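PDB 4CNL: putative pneumococcal surface protein from Streptococcus pneumoniae, which probably attaches to the pneumococcal cell wall by binding the choline of teichoic acids through a repetitive choline-binding domain. Local coordinates for residues W43-Y54 with Q67-M78. Sequence-based numbering, arbitrary orientation.
With CHT (choline ion), chain H; CHT (choline ion), chain I; CHT (choline ion), chain G; SO4 (sulfate ion), chain L.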
loop_
_atom_site.group_PDB
_atom_site.type_symbol
_atom_site.label_atom_id
_atom_site.label_comp_id
_atom_site.label_asym_id
_atom_site.label_seq_id
_atom_site.Cartn_x
_atom_site.Cartn_y
_atom_site.Cartn_z
ATOM N N TRP A 43 14.209 7.438 -10.438
ATOM C CA TRP A 43 14.370 6.309 -9.548
ATOM C C TRP A 43 15.812 5.846 -9.508
ATOM O O TRP A 43 16.475 5.777 -10.543
ATOM C CB TRP A 43 13.486 5.149 -10.000
ATOM C CG TRP A 43 12.042 5.369 -9.757
ATOM C CD1 TRP A 43 11.122 5.873 -10.631
ATOM C CD2 TRP A 43 11.338 5.072 -8.553
ATOM N NE1 TRP A 43 9.878 5.914 -10.036
ATOM C CE2 TRP A 43 9.988 5.426 -8.757
ATOM C CE3 TRP A 43 11.722 4.539 -7.316
ATOM C CZ2 TRP A 43 9.015 5.276 -7.765
ATOM C CZ3 TRP A 43 10.759 4.394 -6.331
ATOM C CH2 TRP A 43 9.417 4.749 -6.567
ATOM N N ILE A 44 16.276 5.495 -8.311
ATOM C CA ILE A 44 17.610 4.951 -8.109
ATOM C C ILE A 44 17.547 3.720 -7.214
ATOM O O ILE A 44 16.866 3.742 -6.189
ATOM C CB ILE A 44 18.552 6.010 -7.460
ATOM C CG1 ILE A 44 19.017 7.031 -8.499
ATOM C CG2 ILE A 44 19.737 5.338 -6.780
ATOM C CD1 ILE A 44 19.991 6.476 -9.498
ATOM N N TYR A 45 18.232 2.644 -7.601
ATOM C CA TYR A 45 18.393 1.513 -6.701
ATOM C C TYR A 45 19.718 1.613 -5.963
ATOM O O TYR A 45 20.791 1.664 -6.576
ATOM C CB TYR A 45 18.312 0.170 -7.439
ATOM C CG TYR A 45 18.249 -0.994 -6.481
ATOM C CD1 TYR A 45 17.033 -1.419 -5.956
ATOM C CD2 TYR A 45 19.400 -1.652 -6.076
ATOM C CE1 TYR A 45 16.969 -2.476 -5.063
ATOM C CE2 TYR A 45 19.345 -2.717 -5.183
ATOM C CZ TYR A 45 18.126 -3.124 -4.679
ATOM O OH TYR A 45 18.066 -4.183 -3.784
ATOM N N ASP A 46 19.641 1.652 -4.640
ATOM C CA ASP A 46 20.844 1.696 -3.818
ATOM C C ASP A 46 21.180 0.283 -3.363
ATOM O O ASP A 46 20.450 -0.306 -2.569
ATOM C CB ASP A 46 20.650 2.624 -2.616
ATOM C CG ASP A 46 21.958 2.961 -1.935
ATOM O OD1 ASP A 46 22.796 2.052 -1.807
ATOM O OD2 ASP A 46 22.158 4.129 -1.539
ATOM N N SER A 47 22.286 -0.263 -3.863
ATOM C CA SER A 47 22.628 -1.647 -3.557
ATOM C C SER A 47 22.997 -1.815 -2.088
ATOM O O SER A 47 22.885 -2.910 -1.537
ATOM C CB SER A 47 23.777 -2.131 -4.443
ATOM O OG SER A 47 23.378 -2.215 -5.799
ATOM N N SER A 48 23.422 -0.726 -1.453
ATOM C CA SER A 48 23.868 -0.792 -0.062
ATOM C C SER A 48 22.700 -0.775 0.919
ATOM O O SER A 48 22.813 -1.295 2.031
ATOM C CB SER A 48 24.836 0.355 0.248
ATOM O OG SER A 48 24.226 1.621 0.062
ATOM N N TYR A 49 21.582 -0.176 0.510
ATOM C CA TYR A 49 20.367 -0.185 1.321
ATOM C C TYR A 49 19.394 -1.254 0.849
ATOM O O TYR A 49 18.351 -1.455 1.470
ATOM C CB TYR A 49 19.669 1.179 1.287
ATOM C CG TYR A 49 20.336 2.249 2.122
ATOM C CD1 TYR A 49 19.993 2.431 3.454
ATOM C CD2 TYR A 49 21.300 3.081 1.576
ATOM C CE1 TYR A 49 20.597 3.411 4.220
ATOM C CE2 TYR A 49 21.914 4.060 2.335
ATOM C CZ TYR A 49 21.556 4.221 3.655
ATOM O OH TYR A 49 22.163 5.197 4.411
ATOM N N GLN A 50 19.747 -1.922 -0.248
ATOM C CA GLN A 50 18.896 -2.915 -0.891
ATOM C C GLN A 50 17.479 -2.384 -1.122
ATOM O O GLN A 50 16.501 -3.027 -0.742
ATOM C CB GLN A 50 18.846 -4.204 -0.062
ATOM C CG GLN A 50 20.109 -5.046 -0.133
ATOM C CD GLN A 50 21.057 -4.800 1.025
ATOM O OE1 GLN A 50 21.240 -3.666 1.468
ATOM N NE2 GLN A 50 21.662 -5.871 1.529
ATOM N N ALA A 51 17.374 -1.209 -1.739
ATOM C CA ALA A 51 16.078 -0.558 -1.905
ATOM C C ALA A 51 16.059 0.462 -3.034
ATOM O O ALA A 51 17.076 1.066 -3.371
ATOM C CB ALA A 51 15.657 0.111 -0.600
ATOM N N TRP A 52 14.886 0.639 -3.622
ATOM C CA TRP A 52 14.640 1.720 -4.554
ATOM C C TRP A 52 14.292 3.008 -3.815
ATOM O O TRP A 52 13.585 2.987 -2.801
ATOM C CB TRP A 52 13.476 1.386 -5.490
ATOM C CG TRP A 52 13.756 0.357 -6.527
ATOM C CD1 TRP A 52 13.446 -0.976 -6.471
ATOM C CD2 TRP A 52 14.381 0.573 -7.797
ATOM N NE1 TRP A 52 13.850 -1.598 -7.629
ATOM C CE2 TRP A 52 14.425 -0.669 -8.458
ATOM C CE3 TRP A 52 14.907 1.702 -8.439
ATOM C CZ2 TRP A 52 14.974 -0.819 -9.730
ATOM C CZ3 TRP A 52 15.450 1.551 -9.704
ATOM C CH2 TRP A 52 15.482 0.300 -10.331
ATOM N N TYR A 53 14.754 4.125 -4.368
ATOM C CA TYR A 53 14.407 5.462 -3.884
ATOM C C TYR A 53 13.978 6.327 -5.051
ATOM O O TYR A 53 14.461 6.137 -6.164
ATOM C CB TYR A 53 15.599 6.115 -3.181
ATOM C CG TYR A 53 16.056 5.385 -1.946
ATOM C CD1 TYR A 53 16.926 4.295 -2.035
ATOM C CD2 TYR A 53 15.618 5.780 -0.694
ATOM C CE1 TYR A 53 17.347 3.630 -0.894
ATOM C CE2 TYR A 53 16.027 5.120 0.449
ATOM C CZ TYR A 53 16.886 4.048 0.343
ATOM O OH TYR A 53 17.296 3.396 1.486
ATOM N N TYR A 54 13.070 7.266 -4.801
ATOM C CA TYR A 54 12.689 8.239 -5.817
ATOM C C TYR A 54 13.176 9.623 -5.446
ATOM O O TYR A 54 12.782 10.172 -4.416
ATOM C CB TYR A 54 11.177 8.280 -6.030
ATOM C CG TYR A 54 10.830 9.173 -7.195
ATOM C CD1 TYR A 54 11.085 8.761 -8.498
ATOM C CD2 TYR A 54 10.310 10.441 -6.998
ATOM C CE1 TYR A 54 10.801 9.577 -9.574
ATOM C CE2 TYR A 54 10.023 11.271 -8.075
ATOM C CZ TYR A 54 10.268 10.828 -9.355
ATOM O OH TYR A 54 9.989 11.639 -10.426
ATOM N N GLN A 67 4.566 7.841 -5.527
ATOM C CA GLN A 67 5.075 8.239 -6.822
ATOM C C GLN A 67 4.481 7.265 -7.830
ATOM O O GLN A 67 4.903 6.109 -7.927
ATOM C CB GLN A 67 6.608 8.234 -6.861
ATOM C CG GLN A 67 7.184 8.580 -8.221
ATOM C CD GLN A 67 6.840 9.991 -8.661
ATOM O OE1 GLN A 67 6.648 10.889 -7.835
ATOM N NE2 GLN A 67 6.756 10.192 -9.965
ATOM N N GLY A 68 3.484 7.735 -8.568
ATOM C CA GLY A 68 2.705 6.842 -9.402
ATOM C C GLY A 68 2.056 5.800 -8.509
ATOM O O GLY A 68 1.478 6.132 -7.469
ATOM N N ALA A 69 2.192 4.540 -8.908
ATOM C CA ALA A 69 1.600 3.411 -8.201
ATOM C C ALA A 69 2.469 2.926 -7.046
ATOM O O ALA A 69 2.165 1.912 -6.410
ATOM C CB ALA A 69 1.361 2.275 -9.175
ATOM N N TYR A 70 3.554 3.649 -6.782
ATOM C CA TYR A 70 4.586 3.202 -5.848
ATOM C C TYR A 70 4.580 4.026 -4.564
ATOM O O TYR A 70 4.294 5.216 -4.591
ATOM C CB TYR A 70 5.957 3.279 -6.531
ATOM C CG TYR A 70 5.994 2.481 -7.810
ATOM C CD1 TYR A 70 6.073 1.096 -7.776
ATOM C CD2 TYR A 70 5.925 3.107 -9.050
ATOM C CE1 TYR A 70 6.088 0.352 -8.933
ATOM C CE2 TYR A 70 5.943 2.362 -10.224
ATOM C CZ TYR A 70 6.024 0.985 -10.151
ATOM O OH TYR A 70 6.043 0.222 -11.296
ATOM N N TYR A 71 4.875 3.388 -3.435
ATOM C CA TYR A 71 4.873 4.102 -2.169
ATOM C C TYR A 71 6.262 4.150 -1.541
ATOM O O TYR A 71 6.910 3.122 -1.359
ATOM C CB TYR A 71 3.877 3.456 -1.187
ATOM C CG TYR A 71 3.680 4.272 0.078
ATOM C CD1 TYR A 71 2.849 5.384 0.075
ATOM C CD2 TYR A 71 4.325 3.933 1.259
ATOM C CE1 TYR A 71 2.667 6.144 1.208
ATOM C CE2 TYR A 71 4.154 4.690 2.409
ATOM C CZ TYR A 71 3.323 5.801 2.370
ATOM O OH TYR A 71 3.142 6.562 3.504
ATOM N N LEU A 72 6.723 5.357 -1.228
ATOM C CA LEU A 72 7.981 5.526 -0.524
ATOM C C LEU A 72 7.715 5.617 0.977
ATOM O O LEU A 72 6.961 6.482 1.434
ATOM C CB LEU A 72 8.717 6.778 -1.022
ATOM C CG LEU A 72 9.190 6.816 -2.481
ATOM C CD1 LEU A 72 9.908 5.518 -2.871
ATOM C CD2 LEU A 72 8.051 7.127 -3.451
ATOM N N LYS A 73 8.335 4.721 1.738
ATOM C CA LYS A 73 8.121 4.668 3.184
ATOM C C LYS A 73 8.795 5.854 3.896
ATOM O O LYS A 73 9.382 6.720 3.246
ATOM C CB LYS A 73 8.618 3.324 3.722
ATOM C CG LYS A 73 7.870 2.144 3.062
ATOM C CD LYS A 73 8.253 0.798 3.667
ATOM C CE LYS A 73 9.643 0.367 3.225
ATOM N NZ LYS A 73 10.019 -0.911 3.897
ATOM N N SER A 74 8.683 5.915 5.221
ATOM C CA SER A 74 9.179 7.078 5.957
ATOM C C SER A 74 10.701 7.215 5.856
ATOM O O SER A 74 11.231 8.321 6.021
ATOM C CB SER A 74 8.760 7.006 7.423
ATOM O OG SER A 74 9.320 5.869 8.051
ATOM N N ASN A 75 11.391 6.100 5.599
ATOM C CA ASN A 75 12.849 6.115 5.422
ATOM C C ASN A 75 13.252 6.286 3.958
ATOM O O ASN A 75 14.433 6.172 3.615
ATOM C CB ASN A 75 13.493 4.839 6.001
ATOM C CG ASN A 75 12.978 3.553 5.357
ATOM O OD1 ASN A 75 12.207 3.579 4.403
ATOM N ND2 ASN A 75 13.415 2.418 5.887
ATOM N N GLY A 76 12.271 6.560 3.105
ATOM C CA GLY A 76 12.506 6.762 1.686
ATOM C C GLY A 76 12.437 5.503 0.838
ATOM O O GLY A 76 12.304 5.592 -0.396
ATOM N N LYS A 77 12.536 4.336 1.476
ATOM C CA LYS A 77 12.585 3.070 0.740
ATOM C C LYS A 77 11.254 2.761 0.065
ATOM O O LYS A 77 10.200 2.860 0.690
ATOM C CB LYS A 77 12.955 1.909 1.665
ATOM C CG LYS A 77 14.334 2.004 2.286
ATOM C CD LYS A 77 14.718 0.679 2.909
ATOM C CE LYS A 77 16.153 0.695 3.397
ATOM N NZ LYS A 77 16.498 -0.638 3.987
ATOM N N MET A 78 11.297 2.389 -1.209
ATOM C CA MET A 78 10.076 1.973 -1.889
ATOM C C MET A 78 9.562 0.685 -1.278
ATOM O O MET A 78 10.310 -0.288 -1.137
ATOM C CB MET A 78 10.313 1.779 -3.383
ATOM C CG MET A 78 9.037 1.503 -4.134
ATOM S SD MET A 78 9.345 0.924 -5.804
ATOM C CE MET A 78 10.020 -0.661 -5.457
HETATM C C4 CHT H . 9.545 1.451 -12.305
HETATM C C5 CHT H . 9.735 0.425 -11.184
HETATM C C6 CHT H . 10.756 0.041 -9.090
HETATM C C7 CHT H . 11.671 1.614 -10.578
HETATM C C8 CHT H . 9.635 2.069 -9.485
HETATM O O6 CHT H . 8.680 0.928 -13.306
HETATM N N1 CHT H . 10.447 1.040 -10.081
HETATM C C4 CHT I . 17.323 8.652 4.961
HETATM C C5 CHT I . 18.287 7.602 4.415
HETATM C C6 CHT I . 19.411 9.124 2.969
HETATM C C7 CHT I . 19.403 6.799 2.523
HETATM C C8 CHT I . 17.443 8.071 2.263
HETATM O O6 CHT I . 18.042 9.600 5.737
HETATM N N1 CHT I . 18.641 7.902 3.042
HETATM C C4 CHT G . -1.909 6.547 -6.623
HETATM C C5 CHT G . -1.839 5.904 -5.240
HETATM C C6 CHT G . -3.188 5.108 -3.462
HETATM C C7 CHT G . -3.435 7.305 -4.259
HETATM C C8 CHT G . -4.128 5.475 -5.579
HETATM O O6 CHT G . -0.806 7.426 -6.806
HETATM N N1 CHT G . -3.151 5.946 -4.633
HETATM S S SO4 L . 12.836 -1.264 5.974
HETATM O O1 SO4 L . 14.132 -0.726 6.384
HETATM O O2 SO4 L . 12.192 -1.907 7.118
HETATM O O3 SO4 L . 11.974 -0.188 5.490
HETATM O O4 SO4 L . 13.034 -2.240 4.902
HETATM O O HOH W 1 15.716 -2.837 2.196
HETATM O O HOH W 2 12.696 -0.892 -2.489
HETATM O O HOH W 3 16.597 4.419 3.811
HETATM O O HOH W 4 12.696 7.833 -1.989
#
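Trp43, Trp52, Tyr70 and Met78 close round one choline ion, two residues from each segment. Its trimethylammonium lies between three rings: methyl C8 sits 3.4 Å above the Trp43 plane, over the ring centre, and is centred likewise over a face of Tyr70, while C6 lies over a face of Trp52. These faces fit cation-pi binding of the ammonium. The planes of Trp43 and Tyr70 stand 76° apart, an oblique pair that forms two walls of the site. Met78 supplies the fourth side. With CG anti to the backbone N (chi1 -173°) and the chain bent only at chi3, SD makes an oblique Met-aromatic contact with both indoles, 3.8 Å from Trp43 CZ3 and 5.1 Å from the centroid of the Trp52 five-membered ring. CE separately touches Trp52 CD1, an apolar contact; SD itself faces choline C6 at 3.7 Å. The main chain of Met78 is tied to the hairpin: its N donates to Trp52 O (2.9 Å, 160° at the hydrogen), and a water bridges Trp52 N and Met78 O.

Behind the pocket, the Trp43 face turned from choline is covered by Tyr54 CD1. Gln67 in turn lays CG over the centre of the Tyr54 ring (3.7 Å to the centroid), its amide stacked nearly parallel to the ring. Leu72 CD1 packs on Trp43 CZ3.

Toward the hairpin turn, Lys77, extended beyond CG, runs alongside Tyr53 and across Ala51 CB to where NZ donates a hydrogen bond to Tyr49 O (3.2 Å), in the carbonyl plane. Tyr49, Tyr53 and Asn75 contribute to a second choline site, where Tyr49 offers a ring face to a methyl. Aromatic cages completed by a methionine, built between consecutive beta-hairpins, are characteristic of the choline-binding repeat solenoid.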